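Local atomic coordinates of acetolactate synthase isozyme 1 large subunit (Escherichia coli, PDB entry 6LPI), a protein that is the large subunit of an acetohydroxy-acid synthase of the thiamine diphosphate enzyme family, binding thiamine diphosphate, flavin-adenine dinucleotide and a magnesium ion. Residues R53-I66 with M449-Q461. Numbering follows the deposited sequence.
Sequences RHILARHEQGAGFI and MNIQEMATASENQ
Glu453 OE2 is gripped from both segments: Arg58 N donates to its syn lone pair at 3.0 Å, and Gln452 NE2 reaches it on the anti side at 3.1 Å. The contact joins the two thiamine diphosphate-binding domains of one chain, each an alpha/beta domain built on a six-stranded parallel sheet. The turn after strand 53-56, an outermost strand of the N-terminal sheet, and the start of helix 60-74 lie against helix 453-459 of the C-terminal domain. Glu453 bends at chi2 (-52°), which brings its carboxylate to the backbone of Arg58 and beside Gly62 CA. Its other oxygen, OE1, accepts from Thr456 OG1 at 2.7 Å, so both oxygens of this buried carboxylate are held, which probably restricts its rotation. The Gln452 amide, nearly coplanar with both its acceptors, also donates to Asn450 OD1, while its CG packs against Arg58 CB. Asn450 ND2 in turn donates to Gln61 OE1 at 2.9 Å, from above the carbonyl plane, with the two amides 79° apart; Gly420 O is a further acceptor for this nitrogen. His59 is the N-cap of helix 60-74, its ND1 taking Gln61 N almost in the ring plane. Glu60 belongs to one thiamine diphosphate pocket and is hydrogen-bonded to Asn90, and Met449 touches a thiamine diphosphate. Ile66 CD1 and Thr456 CG2 meet tip to tip at 4.0 Å, with Ile55 CG2 against the same methyl; Ile66 also touches Ile427 of helix 422-432. Arg58 forms a salt bridge with Glu459 whose geometry is doubtful, because Arg58 NH2 lies too close to that carboxylate. Ala455 CB lies over one face of the guanidinium, offset toward its rim, 3.4 Å from Arg58 NE.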
loop_
_atom_site.group_PDB
_atom_site.type_symbol
_atom_site.label_atom_id
_atom_site.label_comp_id
_atom_site.label_asym_id
_atom_site.label_seq_id
_atom_site.Cartn_x
_atom_site.Cartn_y
_atom_site.Cartn_z
ATOM N N ARG B 53 -19.733 -8.538 -13.294
ATOM C CA ARG B 53 -20.722 -7.958 -12.391
ATOM C C ARG B 53 -20.204 -6.624 -11.840
ATOM O O ARG B 53 -18.995 -6.412 -11.671
ATOM C CB ARG B 53 -21.053 -8.915 -11.233
ATOM C CG ARG B 53 -21.596 -8.248 -9.951
ATOM C CD ARG B 53 -21.939 -9.249 -8.840
ATOM N NE ARG B 53 -20.946 -10.312 -8.714
ATOM C CZ ARG B 53 -20.746 -11.015 -7.601
ATOM N NH1 ARG B 53 -21.479 -10.757 -6.521
ATOM N NH2 ARG B 53 -19.820 -11.973 -7.566
ATOM N N HIS B 54 -21.137 -5.711 -11.595
ATOM C CA HIS B 54 -20.838 -4.370 -11.108
ATOM C C HIS B 54 -21.426 -4.215 -9.714
ATOM O O HIS B 54 -22.632 -4.371 -9.535
ATOM C CB HIS B 54 -21.422 -3.296 -12.029
ATOM C CG HIS B 54 -21.512 -1.951 -11.383
ATOM N ND1 HIS B 54 -20.461 -1.060 -11.385
ATOM C CD2 HIS B 54 -22.504 -1.369 -10.667
ATOM C CE1 HIS B 54 -20.811 0.024 -10.717
ATOM N NE2 HIS B 54 -22.046 -0.137 -10.273
ATOM N N ILE B 55 -20.594 -3.880 -8.734
ATOM C CA ILE B 55 -21.044 -3.560 -7.380
ATOM C C ILE B 55 -21.131 -2.047 -7.179
ATOM O O ILE B 55 -20.155 -1.305 -7.398
ATOM C CB ILE B 55 -20.157 -4.246 -6.329
ATOM C CG1 ILE B 55 -20.492 -5.744 -6.280
ATOM C CG2 ILE B 55 -20.353 -3.627 -4.968
ATOM C CD1 ILE B 55 -19.862 -6.597 -7.321
ATOM N N LEU B 56 -22.323 -1.601 -6.775
ATOM C CA LEU B 56 -22.646 -0.196 -6.557
ATOM C C LEU B 56 -22.259 0.193 -5.133
ATOM O O LEU B 56 -22.904 -0.220 -4.160
ATOM C CB LEU B 56 -24.125 0.069 -6.811
ATOM C CG LEU B 56 -24.641 1.498 -6.717
ATOM C CD1 LEU B 56 -23.778 2.427 -7.570
ATOM C CD2 LEU B 56 -26.087 1.565 -7.149
ATOM N N ALA B 57 -21.163 0.928 -5.011
ATOM C CA ALA B 57 -20.785 1.495 -3.736
ATOM C C ALA B 57 -21.754 2.613 -3.361
ATOM O O ALA B 57 -22.635 3.022 -4.130
ATOM C CB ALA B 57 -19.358 2.041 -3.805
ATOM N N ARG B 58 -21.597 3.105 -2.145
ATOM C CA ARG B 58 -22.365 4.251 -1.703
ATOM C C ARG B 58 -21.533 5.517 -1.647
ATOM O O ARG B 58 -22.076 6.591 -1.393
ATOM C CB ARG B 58 -22.990 3.965 -0.337
ATOM C CG ARG B 58 -24.429 3.535 -0.436
ATOM C CD ARG B 58 -24.550 2.065 -0.697
ATOM N NE ARG B 58 -25.951 1.710 -0.719
ATOM C CZ ARG B 58 -26.436 0.669 -1.379
ATOM N NH1 ARG B 58 -25.616 -0.123 -2.068
ATOM N NH2 ARG B 58 -27.737 0.421 -1.334
ATOM N N HIS B 59 -20.241 5.426 -1.910
ATOM C CA HIS B 59 -19.392 6.602 -1.901
ATOM C C HIS B 59 -18.158 6.182 -2.674
ATOM O O HIS B 59 -17.688 5.049 -2.513
ATOM C CB HIS B 59 -19.014 7.021 -0.463
ATOM C CG HIS B 59 -18.234 8.298 -0.371
ATOM N ND1 HIS B 59 -16.922 8.412 -0.782
ATOM C CD2 HIS B 59 -18.576 9.512 0.126
ATOM C CE1 HIS B 59 -16.502 9.649 -0.580
ATOM N NE2 HIS B 59 -17.486 10.337 -0.028
ATOM N N GLU B 60 -17.659 7.068 -3.543
ATOM C CA GLU B 60 -16.628 6.605 -4.459
ATOM C C GLU B 60 -15.365 6.228 -3.695
ATOM O O GLU B 60 -14.646 5.313 -4.113
ATOM C CB GLU B 60 -16.353 7.648 -5.545
ATOM C CG GLU B 60 -17.525 7.856 -6.533
ATOM C CD GLU B 60 -18.510 8.936 -6.078
ATOM O OE1 GLU B 60 -18.458 9.311 -4.879
ATOM O OE2 GLU B 60 -19.319 9.419 -6.911
ATOM N N GLN B 61 -15.132 6.842 -2.526
ATOM C CA GLN B 61 -14.048 6.366 -1.675
ATOM C C GLN B 61 -14.262 4.898 -1.321
ATOM O O GLN B 61 -13.326 4.082 -1.374
ATOM C CB GLN B 61 -13.974 7.185 -0.395
ATOM C CG GLN B 61 -12.610 7.102 0.237
ATOM C CD GLN B 61 -12.572 7.572 1.660
ATOM O OE1 GLN B 61 -12.528 6.756 2.588
ATOM N NE2 GLN B 61 -12.593 8.887 1.852
ATOM N N GLY B 62 -15.515 4.540 -1.012
ATOM C CA GLY B 62 -15.854 3.148 -0.782
ATOM C C GLY B 62 -15.600 2.262 -1.987
ATOM O O GLY B 62 -15.043 1.172 -1.846
ATOM N N ALA B 63 -16.010 2.708 -3.185
ATOM C CA ALA B 63 -15.728 1.939 -4.402
ATOM C C ALA B 63 -14.244 1.649 -4.532
ATOM O O ALA B 63 -13.837 0.512 -4.817
ATOM C CB ALA B 63 -16.202 2.691 -5.645
ATOM N N GLY B 64 -13.419 2.673 -4.301
ATOM C CA GLY B 64 -11.987 2.493 -4.416
ATOM C C GLY B 64 -11.427 1.547 -3.372
ATOM O O GLY B 64 -10.600 0.690 -3.686
ATOM N N PHE B 65 -11.886 1.662 -2.124
ATOM C CA PHE B 65 -11.338 0.767 -1.110
ATOM C C PHE B 65 -11.838 -0.670 -1.292
ATOM O O PHE B 65 -11.125 -1.613 -0.933
ATOM C CB PHE B 65 -11.661 1.289 0.287
ATOM C CG PHE B 65 -10.737 2.377 0.746
ATOM C CD1 PHE B 65 -9.356 2.194 0.717
ATOM C CD2 PHE B 65 -11.238 3.583 1.213
ATOM C CE1 PHE B 65 -8.497 3.184 1.147
ATOM C CE2 PHE B 65 -10.374 4.595 1.642
ATOM C CZ PHE B 65 -9.006 4.391 1.605
ATOM N N ILE B 66 -13.037 -0.861 -1.851
ATOM C CA ILE B 66 -13.497 -2.211 -2.188
ATOM C C ILE B 66 -12.630 -2.803 -3.291
ATOM O O ILE B 66 -12.213 -3.975 -3.236
ATOM C CB ILE B 66 -14.979 -2.196 -2.593
ATOM C CG1 ILE B 66 -15.873 -1.897 -1.399
ATOM C CG2 ILE B 66 -15.390 -3.536 -3.191
ATOM C CD1 ILE B 66 -17.285 -1.660 -1.840
ATOM N N MET B 449 -16.417 6.797 8.882
ATOM C CA MET B 449 -15.937 7.461 7.678
ATOM C C MET B 449 -16.516 6.820 6.429
ATOM O O MET B 449 -16.887 7.521 5.482
ATOM C CB MET B 449 -14.418 7.434 7.629
ATOM C CG MET B 449 -13.788 8.125 8.793
ATOM S SD MET B 449 -12.262 8.752 8.161
ATOM C CE MET B 449 -12.475 10.481 8.409
ATOM N N ASN B 450 -16.633 5.500 6.417
ATOM C CA ASN B 450 -17.279 4.784 5.328
ATOM C C ASN B 450 -18.431 3.925 5.841
ATOM O O ASN B 450 -18.609 2.781 5.427
ATOM C CB ASN B 450 -16.262 3.961 4.538
ATOM C CG ASN B 450 -15.481 4.813 3.554
ATOM O OD1 ASN B 450 -16.044 5.683 2.890
ATOM N ND2 ASN B 450 -14.192 4.554 3.436
ATOM N N ILE B 451 -19.199 4.480 6.790
ATOM C CA ILE B 451 -20.338 3.793 7.399
ATOM C C ILE B 451 -21.365 3.415 6.341
ATOM O O ILE B 451 -22.064 2.399 6.465
ATOM C CB ILE B 451 -20.965 4.684 8.494
ATOM C CG1 ILE B 451 -21.890 3.876 9.390
ATOM C CG2 ILE B 451 -21.763 5.831 7.885
ATOM C CD1 ILE B 451 -21.199 2.724 10.065
ATOM N N GLN B 452 -21.470 4.217 5.282
ATOM C CA GLN B 452 -22.487 3.971 4.271
ATOM C C GLN B 452 -22.253 2.639 3.576
ATOM O O GLN B 452 -23.200 2.014 3.082
ATOM C CB GLN B 452 -22.519 5.135 3.276
ATOM C CG GLN B 452 -21.344 5.189 2.315
ATOM C CD GLN B 452 -20.077 5.695 2.956
ATOM O OE1 GLN B 452 -20.100 6.583 3.820
ATOM N NE2 GLN B 452 -18.954 5.089 2.575
ATOM N N GLU B 453 -21.010 2.167 3.554
ATOM C CA GLU B 453 -20.778 0.907 2.875
ATOM C C GLU B 453 -21.373 -0.260 3.633
ATOM O O GLU B 453 -21.431 -1.365 3.078
ATOM C CB GLU B 453 -19.291 0.704 2.623
ATOM C CG GLU B 453 -18.667 1.851 1.777
ATOM C CD GLU B 453 -19.422 2.137 0.487
ATOM O OE1 GLU B 453 -19.912 1.178 -0.137
ATOM O OE2 GLU B 453 -19.571 3.323 0.119
ATOM N N MET B 454 -21.849 -0.035 4.866
ATOM C CA MET B 454 -22.656 -1.054 5.527
ATOM C C MET B 454 -23.769 -1.535 4.618
ATOM O O MET B 454 -23.993 -2.745 4.491
ATOM C CB MET B 454 -23.232 -0.521 6.835
ATOM C CG MET B 454 -22.364 -0.838 8.025
ATOM S SD MET B 454 -23.082 -0.337 9.601
ATOM C CE MET B 454 -21.701 -0.641 10.699
ATOM N N ALA B 455 -24.439 -0.602 3.932
ATOM C CA ALA B 455 -25.476 -0.990 2.978
ATOM C C ALA B 455 -24.912 -1.940 1.934
ATOM O O ALA B 455 -25.471 -3.022 1.683
ATOM C CB ALA B 455 -26.075 0.253 2.317
ATOM N N THR B 456 -23.761 -1.565 1.358
ATOM C CA THR B 456 -23.078 -2.408 0.385
ATOM C C THR B 456 -22.842 -3.808 0.927
ATOM O O THR B 456 -23.004 -4.798 0.202
ATOM C CB THR B 456 -21.759 -1.750 -0.035
ATOM O OG1 THR B 456 -22.017 -0.413 -0.489
ATOM C CG2 THR B 456 -21.082 -2.537 -1.127
ATOM N N ALA B 457 -22.517 -3.918 2.216
ATOM C CA ALA B 457 -22.260 -5.240 2.782
ATOM C C ALA B 457 -23.529 -6.074 2.836
ATOM O O ALA B 457 -23.520 -7.261 2.484
ATOM C CB ALA B 457 -21.648 -5.109 4.175
ATOM N N SER B 458 -24.636 -5.475 3.258
ATOM C CA SER B 458 -25.805 -6.310 3.481
ATOM C C SER B 458 -26.464 -6.697 2.169
ATOM O O SER B 458 -26.905 -7.844 2.009
ATOM C CB SER B 458 -26.789 -5.594 4.404
ATOM O OG SER B 458 -27.346 -4.479 3.758
ATOM N N GLU B 459 -26.501 -5.766 1.212
ATOM C CA GLU B 459 -27.181 -6.011 -0.056
ATOM C C GLU B 459 -26.503 -7.103 -0.873
ATOM O O GLU B 459 -27.181 -7.828 -1.606
ATOM C CB GLU B 459 -27.273 -4.715 -0.839
ATOM C CG GLU B 459 -27.981 -3.639 -0.048
ATOM C CD GLU B 459 -28.249 -2.383 -0.855
ATOM O OE1 GLU B 459 -27.534 -2.139 -1.863
ATOM O OE2 GLU B 459 -29.217 -1.654 -0.506
ATOM N N ASN B 460 -25.185 -7.248 -0.763
ATOM C CA ASN B 460 -24.495 -8.366 -1.388
ATOM C C ASN B 460 -24.360 -9.554 -0.468
ATOM O O ASN B 460 -23.728 -10.544 -0.853
ATOM C CB ASN B 460 -23.120 -7.941 -1.910
ATOM C CG ASN B 460 -23.228 -7.026 -3.104
ATOM O OD1 ASN B 460 -23.370 -5.805 -2.967
ATOM N ND2 ASN B 460 -23.205 -7.622 -4.301
ATOM N N GLN B 461 -24.948 -9.472 0.725
ATOM C CA GLN B 461 -24.958 -10.554 1.701
ATOM C C GLN B 461 -23.565 -11.155 1.847
ATOM O O GLN B 461 -23.347 -12.357 1.686
ATOM C CB GLN B 461 -26.006 -11.603 1.324
ATOM C CG GLN B 461 -27.394 -11.120 1.683
ATOM C CD GLN B 461 -27.599 -11.084 3.203
ATOM O OE1 GLN B 461 -27.540 -12.123 3.875
ATOM N NE2 GLN B 461 -27.736 -9.878 3.756
#